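Side-chain contacts in protein translation elongation factor 1A (Methanosarcina mazei, PDB 3WND), which probably acts as a translation elongation factor and, in its GTP-bound form, binds cysteinyl-tRNA(Cys): residues A67-Y70 against P71-L74; K226-P229 against L230-D233; K265-E268 against R269-I273. All coordinates share one frame; numbering follows the deposited sequence.

Contact 1: residues A67-Y70 against P71-L74; sequences AHSY and PKTL
The loop from strand 61-66 to helix 74-83, which by topology occupies the place of switch II in P-loop GTPases, is shaped here by Tyr-70 and Pro-71, joined through a cis peptide bond. A type I turn from Ala-67 to Tyr-70, with Tyr-70 N bonded to Ala-67 O at 3.1 Å, leads into the cis step. The cis bond folds the proline back over the phenol ring: Pro-71 CA lies 3.3 Å from the centroid of the Tyr-70 ring and 14° off the normal, a CH-pi contact over the face. Pro-71 CB follows across the same ring, 3.7 Å from Tyr-70 CE2. The ring gets there with CG anti to its own backbone N (chi1 174°). At its edge Leu-74 CD2 stands 4.0 Å from Tyr-70 CE1, and Thr-73 O comes to 3.4 Å from Tyr-70 CD1. Thr-73 N donates to Ser-69 O at 2.8 Å, nearly straight at 167°, while Thr-73 takes the N-cap of the helix and its OG1 bonds to Ser-76 N. Tyr-70 OH reaches Glu-102, and Tyr-70 O accepts from Arg-34, which contacts GDP when the nucleotide is bound. Thr-73 O is buried with no hydrogen-bond partner in the model; Tyr-70 CA lies 3.5 Å from Thr-73 O in a CA-H...O contact, which probably compensates it in part.

Contact 2: residues K226-P229 against L230-D233; sequences KIFP and LDRD
The phenyl ring of Phe-228 and the carboxylate of Asp-231 lie side by side and point the same way, their planes 38° apart. Asp-231 CG approaches the ring obliquely, 3.6 Å from Phe-228 CE2. Val-279 and Glu-277 also touch the Phe-228 side chain. The carboxylate has a charged partner too: Lys-226 NZ donates to Asp-231 OD1 at 3.0 Å, a salt bridge that uses the syn lone pair. Because the lysine chain is extended beyond CG, it runs alongside the aspartate and delivers its ammonium to the oxygen. Asp-233 flanks the same chain, OD1 being 3.5 Å from Lys-226 CE; Asp-233 OD1 is 4.6 Å from Lys-226 NZ, beyond a salt bridge, although the charge may still favour the ammonium. These side chains decorate the hairpin of strands 224-228 and 232-241, whose turn contains the cis peptide before Pro-229. Asp-231 and Arg-232 both face Ile-227, giving a G1 beta bulge, and Asp-231 takes the left-handed backbone conformation (phi 59°, psi 59°) expected of its first position. Ile-227 O receives Arg-232 N at 3.1 Å and, weakly, Asp-231 N; in return Ile-227 N donates to Arg-232 O at 2.9 Å. Ile-227 and Arg-232 share the sheet face opposite Lys-226; there Ile-227 CG2 meets CD1 of Leu-230, from the turn, at 4.2 Å, while Arg-232 NE bonds to Asn-261 O.

Contact 3: residues K265-E268 against R269-I273; sequences KDIE and RGFII
Phe-271 lays one ring face against the backbone of Ile-267 and Glu-268. Glu-268 N sits 3.5 Å above the plane, over the ring centre; the Ile-267 to Glu-268 peptide stands edge-on, its N-H side turned to the ring and its C=O pointing away. On that same face Ile-267 CA stands 4.2 Å from the centroid of the Phe-271 ring, 27° off the normal, in a CH-pi contact. The branch methyl Ile-267 CG2 comes alongside, 4.0 Å from Phe-271 CD2, and Asp-266 O approaches CE2 of Phe-271 obliquely at 3.1 Å. With CG anti to the carbonyl carbon (chi1 -83°), the ring folds back over Ile-267 and the start of the turn. Replacing the phenylalanine by alanine would probably leave the Glu-268 N-H edge without the ring it points to and open a gap beside Ile-267 CG2. What brings the ring into place is a type II beta turn from Glu-268 to Phe-271, closed by Phe-271 N donating to Glu-268 O at 3.1 Å with an angle of 161°. Its third residue, Gly-270, has backbone angles at which a CB would press on the preceding carbonyl oxygen, so glycine suits the turn. A water bridges the first two residues of the turn, donating to Glu-268 OE1 at 2.6 Å and accepting from Arg-269 N at 2.9 Å. Just before strand 272-274 of the second-domain sheet, Phe-271 also packs on Pro-229 and Leu-230 of the neighbouring hairpin's turn. The guanidinium of Arg-269 finds its partners elsewhere: NH1 forms a salt bridge with Asp-49 in the nucleotide-binding domain, and NE donates to Asp-198 O of strand 194-203.

Overall arrangement
Contacts 2 and 3 share an antiparallel sheet, their centres 9 Å apart: strands 224-228 and 272-274 are neighbours, and Phe-228 N probably bonds to Ile-272 O at 2.8 Å. Contact 1 lies in the nucleotide-binding domain, its centre 21 Å from that of contact 3, yet Asp-49 joins them indirectly, bonding to Ser-69 by its backbone and to Arg-269 by its carboxylate. All three are partly buried. Contact 2 has the most exposed residues, four of eight, and alone carries a salt bridge between its segments. Contacts 1 and 3 instead lay backbone atoms over aromatic faces, the first through a cis peptide bond, the other through a type II turn with glycine at its third position.

Contact 1: residues A67-Y70 against P71-L74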
ATOM      1  N   ALA A  67      -2.923  -8.914   1.796  1.00 16.80           N
ATOM      2  CA  ALA A  67      -3.348  -8.253   3.072  1.00 15.97           C
ATOM      3  C   ALA A  67      -4.258  -9.182   3.903  1.00 18.41           C
ATOM      4  O   ALA A  67      -5.506  -8.966   4.049  1.00 21.12           O
ATOM      5  CB  ALA A  67      -4.115  -6.937   2.713  1.00 19.71           C
ATOM      6  N   HIS A  68      -3.673 -10.271   4.394  1.00 19.95           N
ATOM      7  CA  HIS A  68      -4.509 -11.347   4.949  1.00 21.23           C
ATOM      8  C   HIS A  68      -5.197 -11.049   6.227  1.00 21.49           C
ATOM      9  O   HIS A  68      -6.089 -11.816   6.598  1.00 24.03           O
ATOM     10  CB  HIS A  68      -3.718 -12.686   5.025  1.00 22.45           C
ATOM     11  CG  HIS A  68      -2.612 -12.656   6.059  1.00 22.20           C
ATOM     12  ND1 HIS A  68      -1.264 -12.457   5.744  1.00 30.92           N
ATOM     13  CD2 HIS A  68      -2.694 -12.592   7.418  1.00 22.37           C
ATOM     14  CE1 HIS A  68      -0.557 -12.411   6.854  1.00 23.87           C
ATOM     15  NE2 HIS A  68      -1.399 -12.519   7.897  1.00 31.04           N
ATOM     16  N   SER A  69      -4.787  -9.965   6.922  1.00 19.13           N
ATOM     17  CA  SER A  69      -5.409  -9.546   8.169  1.00 18.84           C
ATOM     18  C   SER A  69      -6.501  -8.508   7.988  1.00 17.89           C
ATOM     19  O   SER A  69      -7.051  -8.058   8.925  1.00 22.72           O
ATOM     20  CB  SER A  69      -4.397  -9.118   9.299  1.00 20.45           C
ATOM     21  OG  SER A  69      -3.424 -10.093   9.417  1.00 26.76           O
ATOM     22  N   TYR A  70      -6.823  -8.193   6.744  1.00 18.75           N
ATOM     23  CA  TYR A  70      -8.021  -7.388   6.421  1.00 18.51           C
ATOM     24  C   TYR A  70      -9.078  -8.431   6.025  1.00 20.89           C
ATOM     25  O   TYR A  70      -8.763  -9.355   5.248  1.00 24.84           O
ATOM     26  CB  TYR A  70      -7.649  -6.431   5.260  1.00 17.41           C
ATOM     27  CG  TYR A  70      -8.857  -5.689   4.788  1.00 18.44           C
ATOM     28  CD1 TYR A  70      -9.299  -4.514   5.474  1.00 15.47           C
ATOM     29  CD2 TYR A  70      -9.677  -6.258   3.801  1.00 16.28           C
ATOM     30  CE1 TYR A  70     -10.480  -3.901   5.114  1.00 16.10           C
ATOM     31  CE2 TYR A  70     -10.907  -5.640   3.450  1.00 16.74           C
ATOM     32  CZ  TYR A  70     -11.268  -4.463   4.067  1.00 13.20           C
ATOM     33  OH  TYR A  70     -12.436  -3.850   3.763  1.00 13.73           O
ATOM     34  N   PRO A  71     -10.352  -8.251   6.458  1.00 19.33           N
ATOM     35  CA  PRO A  71     -10.904  -7.024   7.006  1.00 19.86           C
ATOM     36  C   PRO A  71     -10.804  -6.828   8.522  1.00 23.13           C
ATOM     37  O   PRO A  71     -11.283  -5.826   9.042  1.00 22.81           O
ATOM     38  CB  PRO A  71     -12.359  -7.102   6.557  1.00 24.86           C
ATOM     39  CG  PRO A  71     -12.681  -8.497   6.553  1.00 28.12           C
ATOM     40  CD  PRO A  71     -11.449  -9.142   6.004  1.00 24.93           C
ATOM     41  N   LYS A  72     -10.194  -7.772   9.240  1.00 21.24           N
ATOM     42  CA  LYS A  72     -10.080  -7.580  10.712  1.00 21.98           C
ATOM     43  C   LYS A  72      -9.403  -6.262  11.060  1.00 25.42           C
ATOM     44  O   LYS A  72      -9.918  -5.520  11.909  1.00 26.63           O
ATOM     45  CB  LYS A  72      -9.295  -8.733  11.333  1.00 27.12           C
ATOM     46  CG  LYS A  72      -9.031  -8.596  12.845  1.00 31.63           C
ATOM     47  CD  LYS A  72      -8.066  -9.707  13.313  1.00 60.08           C
ATOM     48  CE  LYS A  72      -6.570  -9.303  13.321  1.00 55.09           C
ATOM     49  NZ  LYS A  72      -5.599 -10.293  12.742  1.00 48.44           N
ATOM     50  N   THR A  73      -8.262  -5.968  10.437  1.00 19.82           N
ATOM     51  CA  THR A  73      -7.577  -4.697  10.690  1.00 21.49           C
ATOM     52  C   THR A  73      -7.463  -3.895   9.352  1.00 20.37           C
ATOM     53  O   THR A  73      -7.284  -4.458   8.246  1.00 20.60           O
ATOM     54  CB  THR A  73      -6.132  -4.840  11.223  1.00 24.64           C
ATOM     55  OG1 THR A  73      -5.253  -5.327  10.159  1.00 26.74           O
ATOM     56  CG2 THR A  73      -6.079  -5.741  12.396  1.00 25.40           C
ATOM     57  N   LEU A  74      -7.478  -2.578   9.492  1.00 21.22           N
ATOM     58  CA  LEU A  74      -7.112  -1.690   8.382  1.00 17.31           C
ATOM     59  C   LEU A  74      -5.665  -1.614   8.093  1.00 19.22           C
ATOM     60  O   LEU A  74      -5.252  -1.457   6.941  1.00 20.44           O
ATOM     61  CB  LEU A  74      -7.635  -0.269   8.656  1.00 19.39           C
ATOM     62  CG  LEU A  74      -9.175  -0.193   8.823  1.00 15.60           C
ATOM     63  CD1 LEU A  74      -9.624   1.263   9.017  1.00 16.17           C
ATOM     64  CD2 LEU A  74     -10.015  -0.886   7.754  1.00 18.91           C
TER

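Contact 2: residues K226-P229 against L230-D233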
ATOM      1  N   LYS A 226      19.720   9.190   7.281  1.00 14.57           N
ATOM      2  CA  LYS A 226      19.080   9.191   8.630  1.00 14.57           C
ATOM      3  C   LYS A 226      17.865   8.269   8.682  1.00 18.54           C
ATOM      4  O   LYS A 226      17.390   7.832   7.631  1.00 16.55           O
ATOM      5  CB  LYS A 226      18.616  10.563   9.048  1.00 17.61           C
ATOM      6  CG  LYS A 226      19.783  11.574   9.318  1.00 18.19           C
ATOM      7  CD  LYS A 226      19.193  12.887   9.924  1.00 22.37           C
ATOM      8  CE  LYS A 226      20.282  13.884  10.343  1.00 35.89           C
ATOM      9  NZ  LYS A 226      19.646  14.891  11.249  1.00 54.94           N
ATOM     10  N   ILE A 227      17.409   7.959   9.900  1.00 16.00           N
ATOM     11  CA  ILE A 227      16.168   7.238  10.040  1.00 15.52           C
ATOM     12  C   ILE A 227      15.253   8.074  10.914  1.00 16.84           C
ATOM     13  O   ILE A 227      15.735   8.568  11.991  1.00 22.56           O
ATOM     14  CB  ILE A 227      16.394   5.797  10.541  1.00 16.57           C
ATOM     15  CG1 ILE A 227      15.076   4.949  10.498  1.00 15.67           C
ATOM     16  CG2 ILE A 227      17.103   5.774  11.911  1.00 19.64           C
ATOM     17  CD1 ILE A 227      15.405   3.468  10.621  1.00 20.67           C
ATOM     18  N   PHE A 228      13.985   8.113  10.536  1.00 18.35           N
ATOM     19  CA  PHE A 228      12.955   8.903  11.240  1.00 17.34           C
ATOM     20  C   PHE A 228      11.803   7.980  11.568  1.00 18.83           C
ATOM     21  O   PHE A 228      11.562   7.040  10.810  1.00 15.92           O
ATOM     22  CB  PHE A 228      12.432  10.020  10.298  1.00 18.53           C
ATOM     23  CG  PHE A 228      13.461  11.043  10.019  1.00 17.13           C
ATOM     24  CD1 PHE A 228      14.247  10.932   8.920  1.00 19.35           C
ATOM     25  CD2 PHE A 228      13.608  12.128  10.877  1.00 21.28           C
ATOM     26  CE1 PHE A 228      15.268  11.850   8.652  1.00 18.73           C
ATOM     27  CE2 PHE A 228      14.599  13.047  10.659  1.00 25.57           C
ATOM     28  CZ  PHE A 228      15.418  12.922   9.523  1.00 17.33           C
ATOM     29  N   PRO A 229      11.066   8.271  12.660  1.00 18.82           N
ATOM     30  CA  PRO A 229      11.104   9.508  13.444  1.00 18.01           C
ATOM     31  C   PRO A 229      12.213   9.546  14.546  1.00 21.25           C
ATOM     32  O   PRO A 229      12.339  10.560  15.237  1.00 27.65           O
ATOM     33  CB  PRO A 229       9.720   9.517  14.143  1.00 16.54           C
ATOM     34  CG  PRO A 229       9.447   8.019  14.316  1.00 22.63           C
ATOM     35  CD  PRO A 229       9.957   7.396  13.043  1.00 20.54           C
ATOM     36  N   LEU A 230      13.085   8.525  14.609  1.00 20.71           N
ATOM     37  CA  LEU A 230      14.259   8.560  15.583  1.00 25.22           C
ATOM     38  C   LEU A 230      15.144   9.784  15.394  1.00 25.09           C
ATOM     39  O   LEU A 230      15.615  10.385  16.360  1.00 25.75           O
ATOM     40  CB  LEU A 230      15.098   7.333  15.341  1.00 30.12           C
ATOM     41  CG  LEU A 230      14.671   6.124  16.113  1.00 32.45           C
ATOM     42  CD1 LEU A 230      15.783   5.093  15.878  1.00 33.48           C
ATOM     43  CD2 LEU A 230      14.550   6.511  17.569  1.00 36.38           C
ATOM     44  N   ASP A 231      15.316  10.220  14.147  1.00 22.85           N
ATOM     45  CA  ASP A 231      16.239  11.281  13.757  1.00 20.99           C
ATOM     46  C   ASP A 231      17.669  10.896  14.165  1.00 22.03           C
ATOM     47  O   ASP A 231      18.388  11.601  14.868  1.00 28.18           O
ATOM     48  CB  ASP A 231      15.790  12.608  14.324  1.00 26.25           C
ATOM     49  CG  ASP A 231      16.443  13.823  13.632  1.00 29.40           C
ATOM     50  OD1 ASP A 231      17.405  13.671  12.827  1.00 30.34           O
ATOM     51  OD2 ASP A 231      16.013  14.947  13.927  1.00 36.05           O
ATOM     52  N   ARG A 232      18.091   9.771  13.638  1.00 24.12           N
ATOM     53  CA  ARG A 232      19.386   9.235  13.964  1.00 19.42           C
ATOM     54  C   ARG A 232      20.218   9.056  12.685  1.00 24.14           C
ATOM     55  O   ARG A 232      19.701   8.545  11.650  1.00 20.87           O
ATOM     56  CB  ARG A 232      19.181   7.933  14.759  1.00 26.39           C
ATOM     57  CG  ARG A 232      20.464   7.215  15.215  1.00 24.03           C
ATOM     58  CD  ARG A 232      20.140   6.082  16.203  1.00 36.94           C
ATOM     59  NE  ARG A 232      21.361   5.447  16.665  1.00 36.89           N
ATOM     60  CZ  ARG A 232      22.034   5.832  17.745  1.00 31.50           C
ATOM     61  NH1 ARG A 232      21.573   6.864  18.466  1.00 37.48           N
ATOM     62  NH2 ARG A 232      23.195   5.215  18.102  1.00 33.10           N
ATOM     63  N   ASP A 233      21.509   9.398  12.723  1.00 18.28           N
ATOM     64  CA  ASP A 233      22.362   9.074  11.584  1.00 16.83           C
ATOM     65  C   ASP A 233      22.625   7.564  11.395  1.00 23.90           C
ATOM     66  O   ASP A 233      22.797   6.838  12.382  1.00 25.86           O
ATOM     67  CB  ASP A 233      23.706   9.707  11.815  1.00 23.01           C
ATOM     68  CG  ASP A 233      23.614  11.225  11.890  1.00 32.45           C
ATOM     69  OD1 ASP A 233      23.041  11.804  10.938  1.00 33.83           O
ATOM     70  OD2 ASP A 233      24.079  11.795  12.856  1.00 47.90           O
TER

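Contact 3: residues K265-E268 against R269-I273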
ATOM      1  N   LYS A 265      15.532  -3.500  17.339  1.00 22.24           N
ATOM      2  CA  LYS A 265      14.508  -3.319  18.402  1.00 23.22           C
ATOM      3  C   LYS A 265      13.980  -1.832  18.477  1.00 25.07           C
ATOM      4  O   LYS A 265      12.940  -1.526  19.065  1.00 29.74           O
ATOM      5  CB  LYS A 265      15.099  -3.694  19.804  1.00 21.64           C
ATOM      6  CG  LYS A 265      16.165  -2.703  20.299  1.00 28.01           C
ATOM      7  CD  LYS A 265      16.616  -2.971  21.736  1.00 33.50           C
ATOM      8  CE  LYS A 265      17.596  -1.879  22.114  1.00 33.37           C
ATOM      9  NZ  LYS A 265      16.916  -0.690  22.687  1.00 32.84           N
ATOM     10  N   ASP A 266      14.707  -0.885  17.933  1.00 23.75           N
ATOM     11  CA  ASP A 266      14.279   0.526  17.969  1.00 24.43           C
ATOM     12  C   ASP A 266      13.602   0.983  16.662  1.00 22.03           C
ATOM     13  O   ASP A 266      13.270   2.182  16.505  1.00 23.61           O
ATOM     14  CB  ASP A 266      15.485   1.393  18.207  1.00 21.80           C
ATOM     15  CG  ASP A 266      16.089   1.136  19.552  1.00 24.21           C
ATOM     16  OD1 ASP A 266      15.302   0.936  20.554  1.00 25.08           O
ATOM     17  OD2 ASP A 266      17.350   1.127  19.610  1.00 25.91           O
ATOM     18  N   ILE A 267      13.364   0.042  15.748  1.00 21.57           N
ATOM     19  CA  ILE A 267      12.712   0.362  14.462  1.00 17.44           C
ATOM     20  C   ILE A 267      11.343  -0.291  14.437  1.00 17.69           C
ATOM     21  O   ILE A 267      11.246  -1.496  14.721  1.00 21.48           O
ATOM     22  CB  ILE A 267      13.580  -0.130  13.260  1.00 16.36           C
ATOM     23  CG1 ILE A 267      14.993   0.524  13.409  1.00 18.79           C
ATOM     24  CG2 ILE A 267      12.887   0.201  11.963  1.00 18.30           C
ATOM     25  CD1 ILE A 267      15.904   0.221  12.182  1.00 19.19           C
ATOM     26  N   GLU A 268      10.344   0.452  13.941  1.00 20.66           N
ATOM     27  CA  GLU A 268       8.996  -0.134  13.690  1.00 17.92           C
ATOM     28  C   GLU A 268       8.599   0.045  12.201  1.00 16.22           C
ATOM     29  O   GLU A 268       9.168   0.922  11.464  1.00 18.37           O
ATOM     30  CB  GLU A 268       7.972   0.622  14.612  1.00 21.78           C
ATOM     31  CG  GLU A 268       8.219   0.474  16.117  1.00 30.05           C
ATOM     32  CD  GLU A 268       8.181  -1.001  16.641  1.00 46.50           C
ATOM     33  OE1 GLU A 268       7.434  -1.872  16.081  1.00 52.32           O
ATOM     34  OE2 GLU A 268       8.803  -1.275  17.647  1.00 52.17           O
ATOM     35  N   ARG A 269       7.692  -0.820  11.730  1.00 16.36           N
ATOM     36  CA  ARG A 269       7.061  -0.517  10.472  1.00 14.03           C
ATOM     37  C   ARG A 269       6.583   0.967  10.431  1.00 14.35           C
ATOM     38  O   ARG A 269       5.958   1.445  11.381  1.00 18.02           O
ATOM     39  CB  ARG A 269       5.838  -1.425  10.249  1.00 18.72           C
ATOM     40  CG  ARG A 269       5.037  -1.056   8.984  1.00 15.98           C
ATOM     41  CD  ARG A 269       3.809  -1.925   8.805  1.00 19.77           C
ATOM     42  NE  ARG A 269       4.291  -3.281   8.657  1.00 18.06           N
ATOM     43  CZ  ARG A 269       3.460  -4.325   8.629  1.00 21.23           C
ATOM     44  NH1 ARG A 269       2.135  -4.120   8.559  1.00 25.77           N
ATOM     45  NH2 ARG A 269       3.964  -5.529   8.540  1.00 24.46           N
ATOM     46  N   GLY A 270       6.878   1.699   9.362  1.00 14.70           N
ATOM     47  CA  GLY A 270       6.444   3.075   9.363  1.00 14.40           C
ATOM     48  C   GLY A 270       7.620   4.059   9.438  1.00 16.46           C
ATOM     49  O   GLY A 270       7.474   5.236   9.084  1.00 19.15           O
ATOM     50  N   PHE A 271       8.760   3.572   9.896  1.00 17.14           N
ATOM     51  CA  PHE A 271       9.947   4.414   9.932  1.00 16.80           C
ATOM     52  C   PHE A 271      10.404   4.659   8.524  1.00 15.56           C
ATOM     53  O   PHE A 271      10.113   3.852   7.596  1.00 15.15           O
ATOM     54  CB  PHE A 271      11.058   3.664  10.748  1.00 15.80           C
ATOM     55  CG  PHE A 271      10.908   3.845  12.261  1.00 18.85           C
ATOM     56  CD1 PHE A 271       9.648   3.886  12.867  1.00 18.44           C
ATOM     57  CD2 PHE A 271      12.044   3.946  13.062  1.00 20.11           C
ATOM     58  CE1 PHE A 271       9.540   4.032  14.286  1.00 17.02           C
ATOM     59  CE2 PHE A 271      11.914   4.089  14.442  1.00 22.75           C
ATOM     60  CZ  PHE A 271      10.715   4.147  15.063  1.00 20.61           C
ATOM     61  N   ILE A 272      11.132   5.728   8.319  1.00 13.04           N
ATOM     62  CA  ILE A 272      11.553   6.147   6.995  1.00 13.01           C
ATOM     63  C   ILE A 272      13.058   6.404   7.014  1.00 13.06           C
ATOM     64  O   ILE A 272      13.600   7.044   7.957  1.00 17.20           O
ATOM     65  CB  ILE A 272      10.877   7.517   6.632  1.00 15.22           C
ATOM     66  CG1 ILE A 272       9.321   7.320   6.559  1.00 15.14           C
ATOM     67  CG2 ILE A 272      11.363   7.981   5.251  1.00 16.08           C
ATOM     68  CD1 ILE A 272       8.574   8.663   6.446  1.00 15.92           C
ATOM     69  N   ILE A 273      13.726   5.933   5.976  1.00 12.96           N
ATOM     70  CA  ILE A 273      15.100   6.269   5.817  1.00 14.54           C
ATOM     71  C   ILE A 273      15.136   7.386   4.763  1.00 14.57           C
ATOM     72  O   ILE A 273      14.653   7.217   3.582  1.00 13.19           O
ATOM     73  CB  ILE A 273      15.970   5.071   5.283  1.00 15.80           C
ATOM     74  CG1 ILE A 273      15.994   3.962   6.397  1.00 15.30           C
ATOM     75  CG2 ILE A 273      17.373   5.552   4.879  1.00 14.04           C
ATOM     76  CD1 ILE A 273      16.479   2.611   5.904  1.00 20.74           C
TER
HETATM   77  O   HOH W   1       6.589  -2.532  13.745  1.00 34.66           O